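Local coordinates for protein uncharacterized ACR, COG1565 superfamily (Burkholderia thailandensis, PDB 4F3N) that is of unknown function but has a methyltransferase fold, binds S-adenosyl-L-homocysteine and may methylate protein arginines, at residues Arg283-Met288 with Ala294-Tyr299; Cys318-Arg323 with Pro328-Gly333; Leu151-Leu156 with Gly187-Gly192; Ala370-Val375 with Gln395-Glu400. One frame throughout, in Å; residues are numbered along the deposited sequence. Where two conformers were deposited one is given.

Along the chain come contacts 3, 1, 2 and 4 in series. Contact 1 is the most central, about 10 Å from the chain centre, and packs helix 276-288 on strand 293-298 of the seven-stranded mixed sheet. Contact 3, centred about 23 Å from it, joins helices 150-161 and 179-189, which follow strands 140-144 and 168-172 of that sheet. Contact 4, about 22 Å from contact 3 between centres, pairs helices 372-376 and 384-398. Contact 2, about 27 Å from contact 1 between centres, lies on strand 317-319 of a separate four-stranded sheet and the loop before strand 336-342. Three contacts sample the methyltransferase core and its helical cover, contact 2 a neighbouring small sheet; no two touch.

Contact 1: Arg283-Met288 with Ala294-Tyr299; sequences RTVCAM and AFFIDY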
# COMPACT_ATOMS: atom_id res chain seq x y z
N ARG A 283 5.96 12.23 -0.44
CA ARG A 283 6.72 13.45 -0.25
C ARG A 283 7.19 13.56 1.18
O ARG A 283 8.33 13.93 1.41
CB ARG A 283 5.90 14.68 -0.62
CG ARG A 283 5.64 14.79 -2.11
CD ARG A 283 4.83 16.04 -2.39
NE ARG A 283 4.66 16.28 -3.81
CZ ARG A 283 3.75 17.10 -4.34
NH1 ARG A 283 2.91 17.79 -3.57
NH2 ARG A 283 3.71 17.27 -5.66
N THR A 284 6.29 13.30 2.13
CA THR A 284 6.60 13.46 3.55
C THR A 284 7.70 12.48 3.96
O THR A 284 8.62 12.83 4.66
CB THR A 284 5.34 13.27 4.43
OG1 THR A 284 4.36 14.27 4.05
CG2 THR A 284 5.66 13.33 5.88
N VAL A 285 7.57 11.23 3.52
CA VAL A 285 8.62 10.23 3.81
C VAL A 285 9.99 10.59 3.25
O VAL A 285 11.02 10.46 3.93
CB VAL A 285 8.19 8.84 3.29
CG1 VAL A 285 9.33 7.81 3.44
CG2 VAL A 285 6.91 8.42 4.01
N CYS A 286 10.02 11.06 2.02
CA CYS A 286 11.26 11.33 1.34
C CYS A 286 11.90 12.63 1.87
O CYS A 286 13.12 12.76 1.88
CB CYS A 286 11.08 11.35 -0.17
SG CYS A 286 10.83 9.70 -0.86
N ALA A 287 11.08 13.54 2.38
CA ALA A 287 11.62 14.74 3.01
C ALA A 287 12.19 14.39 4.40
O ALA A 287 13.19 14.98 4.86
CB ALA A 287 10.57 15.83 3.09
N MET A 288 11.55 13.45 5.06
CA MET A 288 11.98 12.94 6.38
C MET A 288 13.27 12.15 6.31
O MET A 288 14.11 12.23 7.20
CB MET A 288 10.86 12.04 6.95
CG MET A 288 11.24 11.19 8.16
SD MET A 288 10.11 9.84 8.46
CE MET A 288 10.63 8.70 7.18
N ALA A 294 13.92 4.01 1.08
CA ALA A 294 12.49 3.78 1.35
C ALA A 294 12.02 2.88 0.23
O ALA A 294 12.20 3.23 -0.95
CB ALA A 294 11.67 5.07 1.43
N PHE A 295 11.48 1.72 0.59
CA PHE A 295 10.91 0.75 -0.35
C PHE A 295 9.40 0.74 -0.21
O PHE A 295 8.91 0.60 0.91
CB PHE A 295 11.38 -0.66 -0.03
CG PHE A 295 12.89 -0.88 -0.17
CD1 PHE A 295 13.42 -1.42 -1.35
CD2 PHE A 295 13.73 -0.57 0.86
CE1 PHE A 295 14.78 -1.67 -1.49
CE2 PHE A 295 15.09 -0.81 0.74
CZ PHE A 295 15.60 -1.37 -0.43
N PHE A 296 8.69 0.90 -1.32
CA PHE A 296 7.24 0.71 -1.39
C PHE A 296 6.90 -0.44 -2.29
O PHE A 296 7.39 -0.49 -3.41
CB PHE A 296 6.55 1.99 -1.85
CG PHE A 296 6.79 3.15 -0.93
CD1 PHE A 296 6.12 3.27 0.29
CD2 PHE A 296 7.73 4.11 -1.25
CE1 PHE A 296 6.34 4.36 1.13
CE2 PHE A 296 7.99 5.17 -0.38
CZ PHE A 296 7.30 5.29 0.79
N ILE A 297 6.15 -1.40 -1.78
CA ILE A 297 5.74 -2.58 -2.49
C ILE A 297 4.23 -2.51 -2.65
O ILE A 297 3.51 -2.34 -1.65
CB ILE A 297 6.06 -3.87 -1.69
CG1 ILE A 297 7.57 -3.87 -1.34
CG2 ILE A 297 5.69 -5.13 -2.51
CD1 ILE A 297 7.85 -3.80 0.14
N ASP A 298 3.75 -2.59 -3.88
CA ASP A 298 2.31 -2.50 -4.10
C ASP A 298 1.94 -2.85 -5.51
O ASP A 298 2.77 -2.86 -6.43
CB ASP A 298 1.82 -1.08 -3.76
CG ASP A 298 0.60 -1.04 -2.89
OD1 ASP A 298 -0.33 -1.89 -3.08
OD2 ASP A 298 0.55 -0.16 -2.00
N TYR A 299 0.66 -3.13 -5.68
CA TYR A 299 0.11 -3.36 -7.01
C TYR A 299 -0.24 -2.06 -7.72
O TYR A 299 -0.76 -1.09 -7.13
CB TYR A 299 -1.08 -4.30 -6.92
CG TYR A 299 -2.08 -4.01 -5.81
CD1 TYR A 299 -1.96 -4.61 -4.54
CD2 TYR A 299 -3.15 -3.15 -6.01
CE1 TYR A 299 -2.90 -4.39 -3.54
CE2 TYR A 299 -4.08 -2.89 -4.99
CZ TYR A 299 -3.95 -3.52 -3.77
OH TYR A 299 -4.85 -3.28 -2.76
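The F296 ring receives V285 at its edge: V285 CG1 lies near the ring plane and meets F296 CZ at 4.2 Å, so the valine touches the far end of the ring. The two side chains arrive from opposite directions. With chi1 at -60°, F296 CG is anti to its carbonyl carbon, and the ring is directed at helix 276-288. I410 and F412 of strand 407-414 also touch this ring. A second flat group, Y299, lies at the corner where the chain leaves the sheet; D298 OD1 sits 3.5 Å above the Y299 ring plane on one face, offset toward the rim, and accepts a 3.0 Å bond from Y299 N through the anti lone pair.

The same V285 methyl, CG1, reaches A294 CB at 4.1 Å, so one branch serves both strand residues. Each of the three is buried and no hydrogen bond crosses, which makes the contact purely apolar. Strand pairing comes from the neighbours, F295 bonding to V211 and G213 and F296 to I410. A helix covering an inner strand is characteristic of the Rossmann-like methyltransferase fold, with the F296 side chain about 8 Å from that of N214, an S-adenosyl-L-homocysteine-binding residue.

Contact 2: Cys318-Arg323 with Pro328-Gly333; sequences CHYRHR and PFVYPG. With SO4 (sulfate ion), chain B.
C318 and P328 open the contact with their CA atoms 6.1 Å apart, and the backbones have spread by Y320 and V330, where CA to CA is 8.0 Å. No hydrogen bond spans the two segments. Residues 318-323 reverse direction at R321 and H322, both with positive phi; Y320 N donates to R323 O, and R323 N returns a weak bond to Y320 O. Residues 328-333 are irregular throughout.

At the first end C318 SG lies 3.5 Å from P328 CA and 3.9 Å from P328 CB, a thiol resting on the proline with I337 beside both. The reversal is the turn of a tight beta-hairpin joining strands 317-319 and 324-325, at the edge of the four-stranded sheet, and the loop 328-333 folds back beside it on the way to strand 336-342.

Further along, Y320 meets both V330 and Y331. Its CG is anti to the backbone N (chi1 176°), which sends the ring toward the loop. V330 CG1 sits over one face, 4.2 Å from Y320 CG, while R321 CD lies over the opposite face, both atoms offset toward the rim of the ring. Y331 meets the phenol end obliquely, ring planes at 34°, with Y331 CD2 3.4 Å from Y320 OH; that hydroxyl is hydrogen-bonded to P48 O. R321 bends at chi3 (77°) and presents its guanidinium edge to a sulfate ion, probably from the crystallisation liquor: R321 NE bonds sulfate O3 at 3.0 Å and R321 NH2 bonds sulfate O1 at 2.8 Å.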
# COMPACT_ATOMS: atom_id res chain seq x y z
N CYS A 318 -13.16 -3.38 -3.99
CA CYS A 318 -13.58 -3.61 -2.63
C CYS A 318 -13.56 -5.11 -2.34
O CYS A 318 -13.73 -5.93 -3.25
CB CYS A 318 -14.98 -3.04 -2.42
SG CYS A 318 -15.14 -1.32 -2.96
N HIS A 319 -13.34 -5.45 -1.08
CA HIS A 319 -13.31 -6.85 -0.66
C HIS A 319 -14.17 -7.01 0.55
O HIS A 319 -13.84 -6.48 1.59
CB HIS A 319 -11.88 -7.28 -0.35
CG HIS A 319 -10.93 -7.00 -1.46
ND1 HIS A 319 -10.29 -5.82 -1.58
CD2 HIS A 319 -10.54 -7.76 -2.55
CE1 HIS A 319 -9.53 -5.84 -2.69
NE2 HIS A 319 -9.68 -7.01 -3.28
N TYR A 320 -15.24 -7.78 0.39
CA TYR A 320 -16.17 -8.05 1.47
C TYR A 320 -16.23 -9.57 1.66
O TYR A 320 -16.66 -10.28 0.75
CB TYR A 320 -17.54 -7.47 1.13
CG TYR A 320 -18.61 -7.79 2.16
CD1 TYR A 320 -18.49 -7.35 3.46
CD2 TYR A 320 -19.70 -8.58 1.84
CE1 TYR A 320 -19.45 -7.65 4.43
CE2 TYR A 320 -20.67 -8.86 2.80
CZ TYR A 320 -20.53 -8.43 4.09
OH TYR A 320 -21.52 -8.74 5.05
N ARG A 321 -15.81 -10.02 2.85
CA ARG A 321 -15.71 -11.45 3.17
C ARG A 321 -14.91 -12.13 2.05
O ARG A 321 -15.38 -13.08 1.41
CB ARG A 321 -17.09 -12.07 3.34
CG ARG A 321 -17.91 -11.40 4.43
CD ARG A 321 -19.36 -11.81 4.33
NE ARG A 321 -19.65 -13.15 4.85
CZ ARG A 321 -20.21 -13.43 6.04
NH1 ARG A 321 -20.52 -12.47 6.89
NH2 ARG A 321 -20.47 -14.70 6.37
N HIS A 322 -13.74 -11.56 1.77
CA HIS A 322 -12.88 -12.03 0.69
C HIS A 322 -13.69 -12.37 -0.55
O HIS A 322 -13.67 -13.51 -1.04
CB HIS A 322 -12.03 -13.21 1.18
N ARG A 323 -14.46 -11.39 -1.02
CA ARG A 323 -15.11 -11.42 -2.32
C ARG A 323 -14.83 -10.04 -2.93
O ARG A 323 -15.18 -9.02 -2.34
CB ARG A 323 -16.61 -11.64 -2.21
N PRO A 328 -18.17 0.46 -3.31
CA PRO A 328 -17.70 0.89 -2.01
C PRO A 328 -18.77 1.25 -0.96
O PRO A 328 -18.40 1.56 0.16
CB PRO A 328 -16.90 2.15 -2.34
CG PRO A 328 -17.63 2.71 -3.47
CD PRO A 328 -18.03 1.53 -4.32
N PHE A 329 -20.05 1.19 -1.32
CA PHE A 329 -21.14 1.55 -0.44
C PHE A 329 -21.71 0.31 0.26
O PHE A 329 -22.56 0.42 1.13
CB PHE A 329 -22.22 2.26 -1.27
CG PHE A 329 -21.71 3.48 -1.98
CD1 PHE A 329 -20.91 4.40 -1.30
CD2 PHE A 329 -22.00 3.69 -3.29
CE1 PHE A 329 -20.40 5.53 -1.94
CE2 PHE A 329 -21.53 4.82 -3.93
CZ PHE A 329 -20.72 5.71 -3.27
N VAL A 330 -21.19 -0.86 -0.08
CA VAL A 330 -21.52 -2.10 0.69
C VAL A 330 -20.95 -2.03 2.13
O VAL A 330 -19.76 -1.74 2.33
CB VAL A 330 -21.02 -3.36 -0.05
CG1 VAL A 330 -21.03 -4.60 0.87
CG2 VAL A 330 -21.82 -3.58 -1.34
N TYR A 331 -21.81 -2.29 3.10
CA TYR A 331 -21.47 -2.38 4.52
C TYR A 331 -20.25 -1.53 4.93
O TYR A 331 -19.18 -2.08 5.20
CB TYR A 331 -21.29 -3.84 4.95
CG TYR A 331 -22.58 -4.62 4.84
CD1 TYR A 331 -23.70 -4.25 5.58
CD2 TYR A 331 -22.69 -5.69 3.96
CE1 TYR A 331 -24.90 -4.93 5.45
CE2 TYR A 331 -23.89 -6.38 3.83
CZ TYR A 331 -24.99 -5.98 4.56
OH TYR A 331 -26.17 -6.69 4.46
N PRO A 332 -20.42 -0.20 4.96
CA PRO A 332 -19.35 0.67 5.44
C PRO A 332 -18.73 0.17 6.75
O PRO A 332 -19.43 -0.13 7.71
CB PRO A 332 -20.05 2.02 5.66
CG PRO A 332 -21.14 2.02 4.67
CD PRO A 332 -21.63 0.57 4.61
N GLY A 333 -17.42 0.10 6.77
CA GLY A 333 -16.70 -0.34 7.97
C GLY A 333 -16.41 -1.83 7.99
O GLY A 333 -15.61 -2.29 8.83
S SO4 B . -18.91 -16.59 3.81
O1 SO4 B . -20.36 -16.35 4.08
O2 SO4 B . -18.72 -17.66 2.80
O3 SO4 B . -18.34 -15.31 3.30
O4 SO4 B . -18.17 -16.99 5.04

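Contact 3: Leu151-Leu156 with Gly187-Gly192; sequences LAAGLL and GAQAPG
A153 CB is the methyl on which the apolar contact converges, touching Q189 CB at 4.0 Å and A190 CB at 4.2 Å. Small side chains permit a close approach of the backbones, and the CA atoms of A153 and A190 are 5.4 Å apart. A190 CB also lies 4.2 Å from the carbonyl oxygen A153 O, so it rests against the helix backbone as well as against the methyl. Q189 makes its closest approach through CB; CG is anti to the carbonyl carbon (chi1 -66°), and the extended chain beyond brings Q189 OE1 alongside the methyl, about 4.3 Å from A153 CB.

Hydrogen bonding is confined to each side. In helix 150-161, L155 N bonds L151 O at 2.7 Å and L156 N bonds A152 O at 2.9 Å, which fixes the turn that presents A153. The A153 carbonyl, besides lying near the A190 methyl, accepts a bond from T157 OG1. No hydrogen bond crosses between the segments.

The backbone of the second segment explains how A190 reaches the helix. Helix 179-189 finishes at Q189, and A190 is the first residue to leave helical geometry (phi -141°), its CB still pointing toward A153.

On other sides of helix 150-161, A152 and L155 touch Y169 of strand 168-172, and L151 touches N214, which binds S-adenosyl-L-homocysteine. Neighbouring helices set this way on the parallel strands of the mixed sheet, with A152 at the end of a GxGxxA-type sequence, are consistent with the Rossmann-like cofactor-binding half of a methyltransferase.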
# COMPACT_ATOMS: atom_id res chain seq x y z
N LEU A 151 5.36 -9.23 8.62
CA LEU A 151 6.56 -8.80 7.89
C LEU A 151 7.65 -8.33 8.84
O LEU A 151 8.82 -8.65 8.64
CB LEU A 151 6.24 -7.69 6.89
CG LEU A 151 7.43 -7.16 6.07
CD1 LEU A 151 8.01 -8.26 5.23
CD2 LEU A 151 6.98 -6.06 5.09
N ALA A 152 7.27 -7.59 9.89
CA ALA A 152 8.25 -7.10 10.86
C ALA A 152 8.94 -8.29 11.51
O ALA A 152 10.18 -8.30 11.62
CB ALA A 152 7.57 -6.21 11.94
N ALA A 153 8.17 -9.29 11.96
CA ALA A 153 8.78 -10.45 12.62
C ALA A 153 9.73 -11.16 11.67
O ALA A 153 10.87 -11.52 12.05
CB ALA A 153 7.71 -11.39 13.14
N GLY A 154 9.31 -11.30 10.40
CA GLY A 154 10.12 -11.97 9.39
C GLY A 154 11.37 -11.20 9.05
O GLY A 154 12.44 -11.80 8.86
N LEU A 155 11.25 -9.88 8.93
CA LEU A 155 12.37 -9.05 8.47
C LEU A 155 13.40 -8.92 9.62
O LEU A 155 14.62 -9.02 9.43
CB LEU A 155 11.85 -7.69 8.03
CG LEU A 155 12.71 -6.79 7.18
CD1 LEU A 155 13.32 -7.49 5.96
CD2 LEU A 155 11.83 -5.60 6.68
N LEU A 156 12.89 -8.78 10.82
CA LEU A 156 13.76 -8.71 12.00
C LEU A 156 14.58 -9.99 12.12
O LEU A 156 15.82 -9.97 12.30
CB LEU A 156 12.91 -8.55 13.27
CG LEU A 156 12.72 -7.16 13.81
CD1 LEU A 156 11.80 -7.22 15.02
CD2 LEU A 156 14.09 -6.58 14.21
N GLY A 187 5.98 -11.12 19.69
CA GLY A 187 6.33 -11.91 20.88
C GLY A 187 6.36 -13.39 20.58
O GLY A 187 7.22 -14.11 21.08
N ALA A 188 5.42 -13.83 19.74
CA ALA A 188 5.25 -15.23 19.36
C ALA A 188 6.28 -15.69 18.32
O ALA A 188 6.80 -16.80 18.42
CB ALA A 188 3.84 -15.43 18.81
N GLN A 189 6.56 -14.85 17.34
CA GLN A 189 7.34 -15.23 16.16
C GLN A 189 8.78 -14.73 16.12
O GLN A 189 9.58 -15.25 15.35
CB GLN A 189 6.59 -14.77 14.91
CG GLN A 189 5.28 -15.50 14.71
CD GLN A 189 4.55 -15.12 13.42
OE1 GLN A 189 5.18 -14.78 12.40
NE2 GLN A 189 3.21 -15.20 13.45
N ALA A 190 9.11 -13.74 16.95
CA ALA A 190 10.46 -13.16 17.00
C ALA A 190 10.82 -12.86 18.46
O ALA A 190 11.23 -11.73 18.79
CB ALA A 190 10.50 -11.87 16.19
N PRO A 191 10.62 -13.84 19.36
CA PRO A 191 10.94 -13.54 20.76
C PRO A 191 12.40 -13.13 20.88
O PRO A 191 13.25 -13.64 20.16
CB PRO A 191 10.66 -14.85 21.50
CG PRO A 191 10.53 -15.90 20.47
CD PRO A 191 10.27 -15.26 19.14
N GLY A 192 12.69 -12.16 21.72
CA GLY A 192 14.08 -11.77 21.93
C GLY A 192 14.71 -10.89 20.86
O GLY A 192 15.85 -10.49 21.00

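Contact 4: Ala370-Val375 with Gln395-Glu400; sequences AGITDV and QKLISE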
# COMPACT_ATOMS: atom_id res chain seq x y z
N ALA A 370 17.06 -10.43 -5.89
CA ALA A 370 17.38 -10.49 -4.48
C ALA A 370 17.65 -11.91 -4.00
O ALA A 370 18.08 -12.12 -2.85
CB ALA A 370 16.25 -9.83 -3.68
N GLY A 371 17.48 -12.91 -4.86
CA GLY A 371 17.87 -14.26 -4.49
C GLY A 371 16.80 -15.19 -3.99
O GLY A 371 17.13 -16.17 -3.33
N ILE A 372 15.53 -14.95 -4.32
CA ILE A 372 14.45 -15.83 -3.82
C ILE A 372 14.63 -17.31 -4.21
O ILE A 372 14.26 -18.20 -3.44
CB ILE A 372 13.03 -15.34 -4.19
CG1 ILE A 372 11.97 -16.05 -3.34
CG2 ILE A 372 12.74 -15.47 -5.70
CD1 ILE A 372 10.59 -15.39 -3.47
N THR A 373 15.14 -17.56 -5.42
CA THR A 373 15.28 -18.95 -5.85
C THR A 373 16.40 -19.60 -5.07
O THR A 373 16.37 -20.81 -4.85
CB THR A 373 15.48 -19.11 -7.36
OG1 THR A 373 16.66 -18.45 -7.78
CG2 THR A 373 14.27 -18.53 -8.12
N ASP A 374 17.35 -18.80 -4.63
CA ASP A 374 18.46 -19.32 -3.79
C ASP A 374 17.92 -19.71 -2.43
O ASP A 374 18.26 -20.76 -1.88
CB ASP A 374 19.59 -18.30 -3.64
CG ASP A 374 20.26 -17.94 -4.95
OD1 ASP A 374 20.17 -18.71 -5.94
OD2 ASP A 374 20.88 -16.84 -5.00
N VAL A 375 17.03 -18.86 -1.91
CA VAL A 375 16.34 -19.15 -0.67
C VAL A 375 15.59 -20.46 -0.82
O VAL A 375 15.73 -21.36 -0.01
CB VAL A 375 15.36 -18.01 -0.29
CG1 VAL A 375 14.56 -18.37 0.97
CG2 VAL A 375 16.12 -16.70 -0.10
N GLN A 395 6.19 -19.32 -6.29
CA GLN A 395 5.47 -19.11 -7.54
C GLN A 395 4.39 -18.06 -7.39
O GLN A 395 4.18 -17.26 -8.30
CB GLN A 395 4.88 -20.45 -8.05
CG GLN A 395 4.14 -20.30 -9.36
CD GLN A 395 3.70 -21.64 -9.89
OE1 GLN A 395 2.95 -22.36 -9.21
NE2 GLN A 395 4.13 -21.98 -11.11
N LYS A 396 3.66 -18.06 -6.28
CA LYS A 396 2.66 -17.02 -6.06
C LYS A 396 3.31 -15.63 -6.04
O LYS A 396 2.73 -14.65 -6.55
CB LYS A 396 1.95 -17.27 -4.73
N LEU A 397 4.48 -15.55 -5.42
CA LEU A 397 5.18 -14.26 -5.31
C LEU A 397 5.72 -13.73 -6.65
O LEU A 397 5.80 -12.52 -6.83
CB LEU A 397 6.32 -14.34 -4.31
CG LEU A 397 5.93 -14.44 -2.85
CD1 LEU A 397 7.11 -14.70 -1.95
CD2 LEU A 397 5.19 -13.19 -2.37
N ILE A 398 6.10 -14.63 -7.57
CA ILE A 398 6.86 -14.23 -8.74
C ILE A 398 6.18 -14.52 -10.07
O ILE A 398 6.53 -13.91 -11.09
CB ILE A 398 8.35 -14.76 -8.76
CG1 ILE A 398 8.43 -16.26 -9.09
CG2 ILE A 398 9.03 -14.44 -7.40
CD1 ILE A 398 9.87 -16.80 -9.19
N SER A 399 5.17 -15.39 -10.08
CA SER A 399 4.48 -15.69 -11.33
C SER A 399 3.75 -14.47 -11.91
O SER A 399 3.08 -13.73 -11.21
CB SER A 399 3.52 -16.89 -11.17
OG SER A 399 2.74 -16.99 -12.35
N GLU A 400 3.84 -14.31 -13.23
CA GLU A 400 3.11 -13.27 -13.97
C GLU A 400 1.60 -13.44 -13.76
O GLU A 400 0.85 -12.46 -13.79
CB GLU A 400 3.41 -13.36 -15.49
CG GLU A 400 2.68 -12.34 -16.34
CD GLU A 400 2.81 -12.61 -17.83
OE1 GLU A 400 2.83 -13.78 -18.25
OE2 GLU A 400 2.86 -11.62 -18.57
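I372 faces L397 and I398 across a helix-to-helix contact in the helical cover of the methyltransferase fold, joining the start of helix 372-376 to the end of helix 384-398. No hydrogen bond crosses, the groups that meet are apolar, and the backbones stay well apart: the nearest CA atoms, those of I372 and I398, are 9.2 Å from each other, so the touching is left to side-chain methyls.

Backbone bonds shape each side. Helix 363-369 closes at G371 in a Schellman motif, with positive phi (98°), and the same glycine occupies the N-cap position of the next helix, where G371 O accepts V375 N at 3.0 Å. I372 is thus the first residue of that helix. On the other side S399 N bonds Q395 O at 2.8 Å as helix 384-398 ends, S399 being the first residue to leave helical angles.

Polar links lead outward from the segments. The carbonyl L397 O accepts a bond from Q363 NE2, tying the end of helix 384-398 to helix 363-369, which also packs on I398 through A364 and L368. The L397 side chain lies about 8 Å from that of N214 and about 9 Å from that of T113, both seen to bind S-adenosyl-L-homocysteine, so the contact lies near that site without touching either residue.

Two methyl pairs make the apolar contact. I372 and L397 cross at an oblique angle, with I372 CD1 3.9 Å from L397 CD1. I372 has CG1 anti to the backbone N (chi1 -165°), which leaves its branch methyl between the backbone N and the carbonyl carbon, where I372 CG2 meets I398 CG2 at 4.2 Å.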